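Local coordinates for protein salivary nitrophorin (Cimex lectularius, PDB 2IMQ) that carries nitric oxide on a cysteine-ligated heme and delivers it to the bitten host, where the gas dilates blood vessels during feeding, at residues N63-L68 and T87-E92; T74-T79 and K93-N98; K101-I106 and N126-F131. All coordinates share one frame; numbering follows the deposited sequence.

From the N terminus, helix 57-70 leads into the hairpin of strands 73-80 and 84-91, and interaction 1 closes this part of the chain by setting 63-68 against 87-92 beside the heme. Interaction 2 opens at 74-79, before interaction 1 has closed, and ends at 93-98, so the two cross; they share the strand pair 73-80 and 84-91 and both reach the heme, with Thr87 hydrogen-bonded to Asn78 and Thr74 to Glu92. Interaction 3 follows in series, joining 101-106 to 126-131 across strand 116-124 in the second sheet. Asn102, hydrogen-bonded to Leu76 O, connects it to interaction 2 and ties the two sheets of the sandwich together.

Interaction 1: residues N63-L68 and T87-E92; sequences NFQSLL and TVYCLE. With HEM (protoporphyrin IX containing Fe), chain B.
A methyl group of Leu68 sits almost squarely on the ring of Tyr89: CD1 lies 3.4 Å from the ring centroid and only 9° off the normal, a close CH-pi contact. The tyrosine comes from strand 84-91 and reaches toward helix 57-70, its side chain crossing those of Phe64 and Leu68 at about a right angle. With CG anti to the carbonyl carbon (chi1 -60°), the side chain points to the helix and its hydroxyl ends at the heme propionate. There Tyr89 OH donates a hydrogen bond of 2.6 Å to propionate oxygen O2A of HEM, which lies at the ring's edge, in its plane. Phe64 packs beside this bond, its CB 3.4 Å from Tyr89 OH, while its own ring takes the heme methyl CMA over the centre of one face, 3.4 Å above the plane. Phe64 is also close to Cys60, the proximal iron ligand one helical turn earlier. Helix and strand thus line the heme pocket together. The apolar cover on the tyrosine face and the short bond at its edge imply a phenol held firmly in place, whose proton probably helps to offset the carboxylate charge.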
loop_
_atom_site.group_PDB
_atom_site.type_symbol
_atom_site.label_atom_id
_atom_site.label_comp_id
_atom_site.label_asym_id
_atom_site.label_seq_id
_atom_site.Cartn_x
_atom_site.Cartn_y
_atom_site.Cartn_z
ATOM N N ASN A 63 -14.354 14.060 -3.878
ATOM C CA ASN A 63 -13.753 13.691 -5.166
ATOM C C ASN A 63 -13.625 12.203 -5.389
ATOM O O ASN A 63 -13.849 11.709 -6.493
ATOM C CB ASN A 63 -12.402 14.365 -5.363
ATOM C CG ASN A 63 -12.502 15.903 -5.305
ATOM O OD1 ASN A 63 -13.559 16.454 -5.528
ATOM N ND2 ASN A 63 -11.411 16.566 -4.965
ATOM N N PHE A 64 -13.272 11.466 -4.340
ATOM C CA PHE A 64 -13.248 10.022 -4.475
ATOM C C PHE A 64 -14.649 9.478 -4.691
ATOM O O PHE A 64 -14.863 8.650 -5.605
ATOM C CB PHE A 64 -12.575 9.321 -3.293
ATOM C CG PHE A 64 -11.083 9.279 -3.403
ATOM C CD1 PHE A 64 -10.314 10.289 -2.845
ATOM C CD2 PHE A 64 -10.472 8.265 -4.117
ATOM C CE1 PHE A 64 -8.929 10.229 -2.938
ATOM C CE2 PHE A 64 -9.079 8.199 -4.254
ATOM C CZ PHE A 64 -8.332 9.189 -3.670
ATOM N N GLN A 65 -15.606 9.981 -3.904
ATOM C CA GLN A 65 -16.983 9.438 -4.001
ATOM C C GLN A 65 -17.604 9.842 -5.349
ATOM O O GLN A 65 -18.219 9.018 -5.995
ATOM C CB GLN A 65 -17.850 9.823 -2.783
ATOM C CG GLN A 65 -17.269 9.573 -1.400
ATOM C CD GLN A 65 -17.473 8.208 -0.767
ATOM O OE1 GLN A 65 -17.185 7.158 -1.366
ATOM N NE2 GLN A 65 -17.875 8.229 0.525
ATOM N N SER A 66 -17.381 11.071 -5.807
ATOM C CA SER A 66 -17.804 11.490 -7.151
ATOM C C SER A 66 -17.328 10.557 -8.263
ATOM O O SER A 66 -18.131 10.119 -9.092
ATOM C CB SER A 66 -17.328 12.935 -7.469
ATOM O OG SER A 66 -17.981 13.863 -6.607
ATOM N N LEU A 67 -16.034 10.225 -8.289
ATOM C CA LEU A 67 -15.512 9.389 -9.366
ATOM C C LEU A 67 -15.985 7.944 -9.238
ATOM O O LEU A 67 -16.382 7.313 -10.230
ATOM C CB LEU A 67 -13.991 9.453 -9.387
ATOM C CG LEU A 67 -13.350 8.354 -10.244
ATOM C CD1 LEU A 67 -13.635 8.594 -11.722
ATOM C CD2 LEU A 67 -11.838 8.242 -9.965
ATOM N N LEU A 68 -15.966 7.418 -8.026
ATOM C CA LEU A 68 -16.120 5.978 -7.859
ATOM C C LEU A 68 -17.551 5.464 -7.821
ATOM O O LEU A 68 -17.833 4.374 -8.326
ATOM C CB LEU A 68 -15.304 5.490 -6.658
ATOM C CG LEU A 68 -13.774 5.629 -6.867
ATOM C CD1 LEU A 68 -13.102 5.296 -5.562
ATOM C CD2 LEU A 68 -13.266 4.792 -8.048
ATOM N N THR A 87 -8.428 2.996 2.682
ATOM C CA THR A 87 -9.787 2.947 2.145
ATOM C C THR A 87 -9.876 1.732 1.247
ATOM O O THR A 87 -8.995 1.514 0.413
ATOM C CB THR A 87 -10.103 4.227 1.384
ATOM O OG1 THR A 87 -9.839 5.361 2.215
ATOM C CG2 THR A 87 -11.581 4.259 1.004
ATOM N N VAL A 88 -11.005 0.995 1.333
ATOM C CA VAL A 88 -11.260 -0.125 0.468
ATOM C C VAL A 88 -12.611 0.085 -0.219
ATOM O O VAL A 88 -13.590 0.359 0.476
ATOM C CB VAL A 88 -11.233 -1.468 1.241
ATOM C CG1 VAL A 88 -11.428 -2.587 0.299
ATOM C CG2 VAL A 88 -9.877 -1.626 1.960
ATOM N N TYR A 89 -12.619 -0.067 -1.532
ATOM C CA TYR A 89 -13.822 0.012 -2.351
ATOM C C TYR A 89 -14.022 -1.322 -3.037
ATOM O O TYR A 89 -13.073 -2.021 -3.405
ATOM C CB TYR A 89 -13.650 1.076 -3.450
ATOM C CG TYR A 89 -13.388 2.446 -2.982
ATOM C CD1 TYR A 89 -12.096 2.906 -2.875
ATOM C CD2 TYR A 89 -14.407 3.310 -2.649
ATOM C CE1 TYR A 89 -11.834 4.196 -2.462
ATOM C CE2 TYR A 89 -14.151 4.601 -2.241
ATOM C CZ TYR A 89 -12.838 5.059 -2.151
ATOM O OH TYR A 89 -12.563 6.319 -1.695
ATOM N N CYS A 90 -15.309 -1.674 -3.255
ATOM C CA CYS A 90 -15.609 -2.866 -4.001
ATOM C C CYS A 90 -16.810 -2.598 -4.873
ATOM O O CYS A 90 -17.683 -1.850 -4.471
ATOM C CB CYS A 90 -15.898 -4.023 -3.048
ATOM S SG CYS A 90 -16.250 -5.674 -3.797
ATOM N N LEU A 91 -16.838 -3.183 -6.053
ATOM C CA LEU A 91 -18.050 -3.032 -6.901
ATOM C C LEU A 91 -19.250 -3.540 -6.134
ATOM O O LEU A 91 -19.229 -4.641 -5.573
ATOM C CB LEU A 91 -17.883 -3.743 -8.228
ATOM C CG LEU A 91 -16.928 -3.122 -9.260
ATOM C CD1 LEU A 91 -16.777 -4.018 -10.427
ATOM C CD2 LEU A 91 -17.318 -1.734 -9.668
ATOM N N GLU A 92 -20.282 -2.706 -6.088
ATOM C CA GLU A 92 -21.497 -3.034 -5.364
ATOM C C GLU A 92 -22.103 -4.380 -5.793
ATOM O O GLU A 92 -22.654 -5.089 -4.976
ATOM C CB GLU A 92 -22.503 -1.902 -5.576
ATOM C CG GLU A 92 -23.912 -2.193 -5.105
ATOM C CD GLU A 92 -23.992 -2.513 -3.638
ATOM O OE1 GLU A 92 -23.172 -1.947 -2.871
ATOM O OE2 GLU A 92 -24.869 -3.332 -3.270
HETATM C CHA HEM B . -10.644 10.475 3.465
HETATM C CHB HEM B . -7.163 9.673 0.187
HETATM C CHC HEM B . -4.575 13.267 2.072
HETATM C CHD HEM B . -7.810 13.906 5.516
HETATM C C1A HEM B . -9.970 9.954 2.399
HETATM C C2A HEM B . -10.429 8.905 1.519
HETATM C C3A HEM B . -9.424 8.676 0.635
HETATM C C4A HEM B . -8.348 9.583 0.912
HETATM C CMA HEM B . -9.458 7.677 -0.508
HETATM C CAA HEM B . -11.790 8.172 1.551
HETATM C CBA HEM B . -12.643 8.952 0.515
HETATM C CGA HEM B . -14.069 8.426 0.460
HETATM O O1A HEM B . -14.859 8.775 1.336
HETATM O O2A HEM B . -14.437 7.706 -0.502
HETATM C C1B HEM B . -6.183 10.588 0.413
HETATM C C2B HEM B . -4.982 10.725 -0.375
HETATM C C3B HEM B . -4.258 11.718 0.129
HETATM C C4B HEM B . -4.988 12.253 1.249
HETATM C CMB HEM B . -4.795 9.796 -1.521
HETATM C CAB HEM B . -2.906 12.248 -0.320
HETATM C CBB HEM B . -2.452 12.031 -1.562
HETATM C C1C HEM B . -5.201 13.820 3.151
HETATM C C2C HEM B . -4.699 14.857 4.017
HETATM C C3C HEM B . -5.643 15.065 4.930
HETATM C C4C HEM B . -6.678 14.094 4.759
HETATM C CMC HEM B . -3.441 15.706 3.801
HETATM C CAC HEM B . -5.605 16.094 6.051
HETATM C CBC HEM B . -4.648 16.098 6.976
HETATM C C1D HEM B . -8.829 13.006 5.297
HETATM C C2D HEM B . -9.945 12.826 6.194
HETATM C C3D HEM B . -10.827 11.804 5.553
HETATM C C4D HEM B . -10.168 11.414 4.334
HETATM C CMD HEM B . -10.204 13.567 7.505
HETATM C CAD HEM B . -12.139 11.298 6.178
HETATM C CBD HEM B . -13.116 12.460 6.096
HETATM C CGD HEM B . -14.512 11.988 6.356
HETATM O O1D HEM B . -15.431 12.870 6.326
HETATM O O2D HEM B . -14.677 10.755 6.590
HETATM N NA HEM B . -8.704 10.372 2.005
HETATM N NB HEM B . -6.148 11.518 1.414
HETATM N NC HEM B . -6.384 13.363 3.650
HETATM N ND HEM B . -8.992 12.136 4.226
HETATM FE FE HEM B . -7.622 11.953 2.749
#

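Interaction 2: residues T74-T79 and K93-N98; sequences TKLKNT and KHLDQN. With HEM (protoporphyrin IX containing Fe), chain B.
This is a small apolar contact at the surface, at one margin of the DNase I-like beta-sandwich, where edge strand 73-80 meets the loop that follows strand 84-91. The strand carries a classic beta bulge, in which two residues, Leu76 and Lys77, stand opposite the single Val88. Leu95 supplies the loop's share: its CD1 lies 3.8 Å from Thr74 CG2 and 3.9 Å from Leu76 CD2. The Leu76 and Leu95 side chains run past each other in opposite directions, whereas Thr74 offers its methyl, placed anti to the backbone N, and turns its hydroxyl to Glu92, with which OG1 is hydrogen-bonded. Cys90, Leu100 and Ile124 also pack on Leu95, so the loop residue bridges the margins of the two sheets. Farther along the loop, Asp96 OD1 accepts from Asn98 N at 3.2 Å, forming an Asx turn, the donor approaching from above the carboxylate plane. Lys75 points away from the loop and serves the heme instead. Its chain is extended as far as CD and bends at chi3 (76°), bringing the ammonium to the propionate that Tyr89 also binds. Asn78, hydrogen-bonded through ND2 to Thr87, lies against the same propionate arm, and Lys75 NZ donates to O1A of HEM at 3.0 Å.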
loop_
_atom_site.group_PDB
_atom_site.type_symbol
_atom_site.label_atom_id
_atom_site.label_comp_id
_atom_site.label_asym_id
_atom_site.label_seq_id
_atom_site.Cartn_x
_atom_site.Cartn_y
_atom_site.Cartn_z
ATOM N N THR A 74 -18.785 0.678 -4.108
ATOM C CA THR A 74 -19.197 0.962 -2.784
ATOM C C THR A 74 -17.911 1.110 -1.927
ATOM O O THR A 74 -17.068 0.251 -1.979
ATOM C CB THR A 74 -20.042 -0.248 -2.286
ATOM O OG1 THR A 74 -21.309 -0.278 -2.974
ATOM C CG2 THR A 74 -20.396 -0.121 -0.836
ATOM N N LYS A 75 -17.853 2.126 -1.082
ATOM C CA LYS A 75 -16.746 2.267 -0.109
ATOM C C LYS A 75 -17.055 1.338 1.073
ATOM O O LYS A 75 -18.049 1.553 1.791
ATOM C CB LYS A 75 -16.597 3.698 0.371
ATOM C CG LYS A 75 -15.564 3.821 1.494
ATOM C CD LYS A 75 -15.435 5.221 1.976
ATOM C CE LYS A 75 -16.586 5.622 2.852
ATOM N NZ LYS A 75 -16.455 7.038 3.200
ATOM N N LEU A 76 -16.299 0.253 1.214
ATOM C CA LEU A 76 -16.455 -0.664 2.337
ATOM C C LEU A 76 -16.036 -0.012 3.631
ATOM O O LEU A 76 -16.682 -0.148 4.662
ATOM C CB LEU A 76 -15.713 -1.962 2.090
ATOM C CG LEU A 76 -16.206 -2.791 0.926
ATOM C CD1 LEU A 76 -15.509 -4.112 0.833
ATOM C CD2 LEU A 76 -17.728 -2.996 1.000
ATOM N N LYS A 77 -14.901 0.683 3.613
ATOM C CA LYS A 77 -14.421 1.354 4.800
ATOM C C LYS A 77 -13.332 2.379 4.443
ATOM O O LYS A 77 -12.508 2.152 3.557
ATOM C CB LYS A 77 -13.794 0.335 5.769
ATOM C CG LYS A 77 -13.515 0.882 7.166
ATOM C CD LYS A 77 -14.809 1.148 7.959
ATOM C CE LYS A 77 -14.512 1.733 9.377
ATOM N NZ LYS A 77 -13.512 2.842 9.524
ATOM N N ASN A 78 -13.347 3.509 5.134
ATOM C CA ASN A 78 -12.180 4.402 5.295
ATOM C C ASN A 78 -11.804 4.449 6.731
ATOM O O ASN A 78 -12.695 4.583 7.612
ATOM C CB ASN A 78 -12.500 5.825 4.827
ATOM C CG ASN A 78 -11.455 6.838 5.209
ATOM O OD1 ASN A 78 -11.609 7.585 6.182
ATOM N ND2 ASN A 78 -10.334 6.822 4.500
ATOM N N THR A 79 -10.500 4.358 7.008
ATOM C CA THR A 79 -10.005 4.425 8.350
ATOM C C THR A 79 -8.844 5.388 8.336
ATOM O O THR A 79 -7.946 5.229 7.516
ATOM C CB THR A 79 -9.511 3.072 8.816
ATOM O OG1 THR A 79 -10.560 2.121 8.726
ATOM C CG2 THR A 79 -9.089 3.131 10.270
ATOM N N LYS A 93 -21.959 -4.744 -7.052
ATOM C CA LYS A 93 -22.536 -6.006 -7.542
ATOM C C LYS A 93 -21.995 -7.279 -6.856
ATOM O O LYS A 93 -22.608 -8.318 -6.915
ATOM C CB LYS A 93 -22.398 -6.099 -9.057
ATOM C CG LYS A 93 -20.998 -6.296 -9.526
ATOM C CD LYS A 93 -20.951 -6.726 -10.965
ATOM C CE LYS A 93 -19.555 -6.594 -11.513
ATOM N NZ LYS A 93 -19.546 -6.592 -12.991
ATOM N N HIS A 94 -20.859 -7.203 -6.160
ATOM C CA HIS A 94 -20.292 -8.389 -5.525
ATOM C C HIS A 94 -20.759 -8.579 -4.080
ATOM O O HIS A 94 -20.473 -9.605 -3.457
ATOM C CB HIS A 94 -18.773 -8.268 -5.551
ATOM C CG HIS A 94 -18.201 -8.210 -6.926
ATOM N ND1 HIS A 94 -18.574 -9.071 -7.937
ATOM C CD2 HIS A 94 -17.233 -7.424 -7.444
ATOM C CE1 HIS A 94 -17.865 -8.815 -9.018
ATOM N NE2 HIS A 94 -17.029 -7.828 -8.736
ATOM N N LEU A 95 -21.418 -7.581 -3.525
ATOM C CA LEU A 95 -21.659 -7.525 -2.097
ATOM C C LEU A 95 -22.933 -8.278 -1.691
ATOM O O LEU A 95 -23.996 -8.066 -2.271
ATOM C CB LEU A 95 -21.749 -6.095 -1.610
ATOM C CG LEU A 95 -20.514 -5.235 -1.944
ATOM C CD1 LEU A 95 -20.699 -3.897 -1.296
ATOM C CD2 LEU A 95 -19.153 -5.855 -1.518
ATOM N N ASP A 96 -22.776 -9.189 -0.732
ATOM C CA ASP A 96 -23.925 -9.834 -0.045
ATOM C C ASP A 96 -23.796 -9.448 1.425
ATOM O O ASP A 96 -22.893 -9.920 2.147
ATOM C CB ASP A 96 -23.923 -11.345 -0.249
ATOM C CG ASP A 96 -25.108 -12.047 0.473
ATOM O OD1 ASP A 96 -25.887 -11.365 1.161
ATOM O OD2 ASP A 96 -25.304 -13.293 0.417
ATOM N N GLN A 97 -24.645 -8.541 1.879
ATOM C CA GLN A 97 -24.543 -8.036 3.244
ATOM C C GLN A 97 -24.585 -9.107 4.323
ATOM O O GLN A 97 -24.078 -8.897 5.430
ATOM C CB GLN A 97 -25.631 -7.019 3.517
ATOM C CG GLN A 97 -25.651 -6.498 4.960
ATOM C CD GLN A 97 -26.480 -5.238 5.151
ATOM O OE1 GLN A 97 -27.608 -5.125 4.626
ATOM N NE2 GLN A 97 -25.949 -4.295 5.946
ATOM N N ASN A 98 -25.234 -10.225 4.025
ATOM C CA ASN A 98 -25.365 -11.299 5.015
ATOM C C ASN A 98 -24.070 -12.024 5.311
ATOM O O ASN A 98 -23.923 -12.618 6.385
ATOM C CB ASN A 98 -26.437 -12.317 4.564
ATOM C CG ASN A 98 -27.859 -11.771 4.686
ATOM O OD1 ASN A 98 -28.163 -10.992 5.590
ATOM N ND2 ASN A 98 -28.723 -12.164 3.754
HETATM C CHA HEM B . -10.644 10.475 3.465
HETATM C CHB HEM B . -7.163 9.673 0.187
HETATM C CHC HEM B . -4.575 13.267 2.072
HETATM C CHD HEM B . -7.810 13.906 5.516
HETATM C C1A HEM B . -9.970 9.954 2.399
HETATM C C2A HEM B . -10.429 8.905 1.519
HETATM C C3A HEM B . -9.424 8.676 0.635
HETATM C C4A HEM B . -8.348 9.583 0.912
HETATM C CMA HEM B . -9.458 7.677 -0.508
HETATM C CAA HEM B . -11.790 8.172 1.551
HETATM C CBA HEM B . -12.643 8.952 0.515
HETATM C CGA HEM B . -14.069 8.426 0.460
HETATM O O1A HEM B . -14.859 8.775 1.336
HETATM O O2A HEM B . -14.437 7.706 -0.502
HETATM C C1B HEM B . -6.183 10.588 0.413
HETATM C C2B HEM B . -4.982 10.725 -0.375
HETATM C C3B HEM B . -4.258 11.718 0.129
HETATM C C4B HEM B . -4.988 12.253 1.249
HETATM C CMB HEM B . -4.795 9.796 -1.521
HETATM C CAB HEM B . -2.906 12.248 -0.320
HETATM C CBB HEM B . -2.452 12.031 -1.562
HETATM C C1C HEM B . -5.201 13.820 3.151
HETATM C C2C HEM B . -4.699 14.857 4.017
HETATM C C3C HEM B . -5.643 15.065 4.930
HETATM C C4C HEM B . -6.678 14.094 4.759
HETATM C CMC HEM B . -3.441 15.706 3.801
HETATM C CAC HEM B . -5.605 16.094 6.051
HETATM C CBC HEM B . -4.648 16.098 6.976
HETATM C C1D HEM B . -8.829 13.006 5.297
HETATM C C2D HEM B . -9.945 12.826 6.194
HETATM C C3D HEM B . -10.827 11.804 5.553
HETATM C C4D HEM B . -10.168 11.414 4.334
HETATM C CMD HEM B . -10.204 13.567 7.505
HETATM C CAD HEM B . -12.139 11.298 6.178
HETATM C CBD HEM B . -13.116 12.460 6.096
HETATM C CGD HEM B . -14.512 11.988 6.356
HETATM O O1D HEM B . -15.431 12.870 6.326
HETATM O O2D HEM B . -14.677 10.755 6.590
HETATM N NA HEM B . -8.704 10.372 2.005
HETATM N NB HEM B . -6.148 11.518 1.414
HETATM N NC HEM B . -6.384 13.363 3.650
HETATM N ND HEM B . -8.992 12.136 4.226
HETATM FE FE HEM B . -7.622 11.953 2.749
#

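Interaction 3: residues K101-I106 and N126-F131; sequences KNETII and NKRFSF
Arg128 reaches from strand 127-135 to the start of strand 103-108 and grips one backbone oxygen, Lys101 O, with both terminal nitrogens. The two strands belong to the five-stranded sheet of the DNase I-like beta-sandwich but are not neighbours there: strand 116-124 runs between them, antiparallel to each, and the arginine crosses over it, touching Ser121 on the way. The tight part of the contact is this end-on fork. NH1 donates to Lys101 O at 3.0 Å and NH2 donates to Lys101 O at 2.9 Å, and the oxygen lies in the guanidinium plane. The two donors meet the carbonyl differently: NH2 stands nearly along the C=O axis, while NH1 comes from above the carbonyl plane. Sharing one acceptor bends both bonds, with N-H...O angles of 142° for NH1 and 149° for NH2. Thr123 OG1 is a further hydrogen-bond partner of NH1 and helps to fix the rotation of the group, as the backbone of Arg128 is held by Asp164 and Phe165. On the inner side of the sheet, Phe129 and Phe131 pack against Val9 of strand 6-17 in the facing sheet.

The solvent side is much looser. Lys101 lays its CB beside the fork, 3.6 Å from Arg128 NH1, but its chain, bent at chi2 (-55°) and again at chi4, leads the ammonium away. Glu103 also leads its carboxylate off, although the charge is opposite: Glu103 OE1 remains 6.1 Å from Arg128 NH2, too far for a salt bridge, so any attraction is probably weak. Beside the guanidinium, close to its plane, the glutamate contributes aliphatic carbon: Glu103 CB approaches Arg128 NH2 to 4.0 Å.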
loop_
_atom_site.group_PDB
_atom_site.type_symbol
_atom_site.label_atom_id
_atom_site.label_comp_id
_atom_site.label_asym_id
_atom_site.label_seq_id
_atom_site.Cartn_x
_atom_site.Cartn_y
_atom_site.Cartn_z
ATOM N N LYS A 101 -19.267 -9.634 6.363
ATOM C CA LYS A 101 -18.459 -9.617 7.580
ATOM C C LYS A 101 -17.327 -8.564 7.474
ATOM O O LYS A 101 -16.124 -8.840 7.703
ATOM C CB LYS A 101 -17.933 -11.032 7.873
ATOM C CG LYS A 101 -19.048 -12.048 8.181
ATOM C CD LYS A 101 -19.932 -11.595 9.303
ATOM C CE LYS A 101 -21.162 -12.512 9.454
ATOM N NZ LYS A 101 -22.368 -11.683 9.792
ATOM N N ASN A 102 -17.734 -7.349 7.176
ATOM C CA ASN A 102 -16.778 -6.216 7.015
ATOM C C ASN A 102 -16.202 -5.813 8.375
ATOM O O ASN A 102 -16.958 -5.387 9.293
ATOM C CB ASN A 102 -17.551 -5.074 6.363
ATOM C CG ASN A 102 -16.679 -3.897 5.973
ATOM O OD1 ASN A 102 -15.463 -3.998 5.873
ATOM N ND2 ASN A 102 -17.310 -2.759 5.753
ATOM N N GLU A 103 -14.876 -5.904 8.543
ATOM C CA GLU A 103 -14.255 -5.646 9.832
ATOM C C GLU A 103 -12.941 -4.933 9.624
ATOM O O GLU A 103 -12.205 -5.272 8.701
ATOM C CB GLU A 103 -13.994 -6.960 10.554
ATOM C CG GLU A 103 -15.242 -7.716 11.002
ATOM C CD GLU A 103 -16.151 -6.887 11.892
ATOM O OE1 GLU A 103 -17.401 -7.030 11.797
ATOM O OE2 GLU A 103 -15.629 -6.114 12.705
ATOM N N THR A 104 -12.653 -3.990 10.500
ATOM C CA THR A 104 -11.358 -3.283 10.500
ATOM C C THR A 104 -10.795 -3.255 11.899
ATOM O O THR A 104 -11.547 -3.103 12.882
ATOM C CB THR A 104 -11.553 -1.854 10.022
ATOM O OG1 THR A 104 -11.842 -1.860 8.621
ATOM C CG2 THR A 104 -10.267 -1.040 10.119
ATOM N N ILE A 105 -9.496 -3.482 12.031
ATOM C CA ILE A 105 -8.798 -3.242 13.259
ATOM C C ILE A 105 -7.718 -2.189 13.046
ATOM O O ILE A 105 -7.190 -2.006 11.942
ATOM C CB ILE A 105 -8.131 -4.552 13.835
ATOM C CG1 ILE A 105 -7.008 -5.047 12.930
ATOM C CG2 ILE A 105 -9.213 -5.639 14.165
ATOM C CD1 ILE A 105 -5.907 -5.728 13.676
ATOM N N ILE A 106 -7.436 -1.472 14.103
ATOM C CA ILE A 106 -6.318 -0.579 14.151
ATOM C C ILE A 106 -5.408 -1.108 15.244
ATOM O O ILE A 106 -5.872 -1.445 16.359
ATOM C CB ILE A 106 -6.789 0.845 14.498
ATOM C CG1 ILE A 106 -7.678 1.414 13.403
ATOM C CG2 ILE A 106 -5.633 1.749 14.629
ATOM C CD1 ILE A 106 -8.278 2.762 13.703
ATOM N N ASN A 126 -17.774 -16.032 -0.601
ATOM C CA ASN A 126 -17.224 -16.892 0.393
ATOM C C ASN A 126 -15.687 -16.962 0.451
ATOM O O ASN A 126 -15.139 -17.898 0.981
ATOM C CB ASN A 126 -17.806 -18.293 0.217
ATOM C CG ASN A 126 -17.727 -19.089 1.465
ATOM O OD1 ASN A 126 -17.939 -18.558 2.559
ATOM N ND2 ASN A 126 -17.375 -20.376 1.334
ATOM N N LYS A 127 -15.022 -15.936 -0.071
ATOM C CA LYS A 127 -13.568 -15.770 0.024
ATOM C C LYS A 127 -13.263 -14.513 0.802
ATOM O O LYS A 127 -13.863 -13.470 0.542
ATOM C CB LYS A 127 -12.970 -15.658 -1.365
ATOM C CG LYS A 127 -13.190 -16.831 -2.272
ATOM C CD LYS A 127 -12.555 -18.076 -1.746
ATOM C CE LYS A 127 -13.054 -19.322 -2.477
ATOM N NZ LYS A 127 -13.940 -20.094 -1.578
ATOM N N ARG A 128 -12.303 -14.620 1.727
ATOM C CA ARG A 128 -11.974 -13.522 2.619
ATOM C C ARG A 128 -10.768 -12.746 2.138
ATOM O O ARG A 128 -9.736 -13.314 1.894
ATOM C CB ARG A 128 -11.738 -13.953 4.061
ATOM C CG ARG A 128 -11.704 -12.789 5.027
ATOM C CD ARG A 128 -12.560 -12.956 6.149
ATOM N NE ARG A 128 -12.627 -11.865 7.082
ATOM C CZ ARG A 128 -13.633 -11.039 7.214
ATOM N NH1 ARG A 128 -14.654 -11.069 6.357
ATOM N NH2 ARG A 128 -13.613 -10.138 8.190
ATOM N N PHE A 129 -10.984 -11.452 1.952
ATOM C CA PHE A 129 -9.928 -10.469 1.588
ATOM C C PHE A 129 -9.490 -9.704 2.817
ATOM O O PHE A 129 -10.321 -9.318 3.630
ATOM C CB PHE A 129 -10.460 -9.440 0.574
ATOM C CG PHE A 129 -10.672 -9.971 -0.792
ATOM C CD1 PHE A 129 -11.784 -10.764 -1.089
ATOM C CD2 PHE A 129 -9.793 -9.673 -1.807
ATOM C CE1 PHE A 129 -11.993 -11.264 -2.366
ATOM C CE2 PHE A 129 -9.990 -10.155 -3.077
ATOM C CZ PHE A 129 -11.122 -10.957 -3.355
ATOM N N SER A 130 -8.183 -9.434 2.931
ATOM C CA SER A 130 -7.661 -8.547 3.952
ATOM C C SER A 130 -6.676 -7.616 3.276
ATOM O O SER A 130 -5.856 -8.054 2.521
ATOM C CB SER A 130 -6.941 -9.313 5.095
ATOM O OG SER A 130 -7.842 -10.149 5.828
ATOM N N PHE A 131 -6.825 -6.371 3.632
ATOM C CA PHE A 131 -5.915 -5.278 3.241
ATOM C C PHE A 131 -5.305 -4.614 4.455
ATOM O O PHE A 131 -6.024 -4.163 5.344
ATOM C CB PHE A 131 -6.662 -4.216 2.422
ATOM C CG PHE A 131 -7.116 -4.719 1.088
ATOM C CD1 PHE A 131 -8.293 -5.455 0.970
ATOM C CD2 PHE A 131 -6.313 -4.589 -0.021
ATOM C CE1 PHE A 131 -8.675 -5.943 -0.255
ATOM C CE2 PHE A 131 -6.702 -5.073 -1.237
ATOM C CZ PHE A 131 -7.875 -5.773 -1.356
#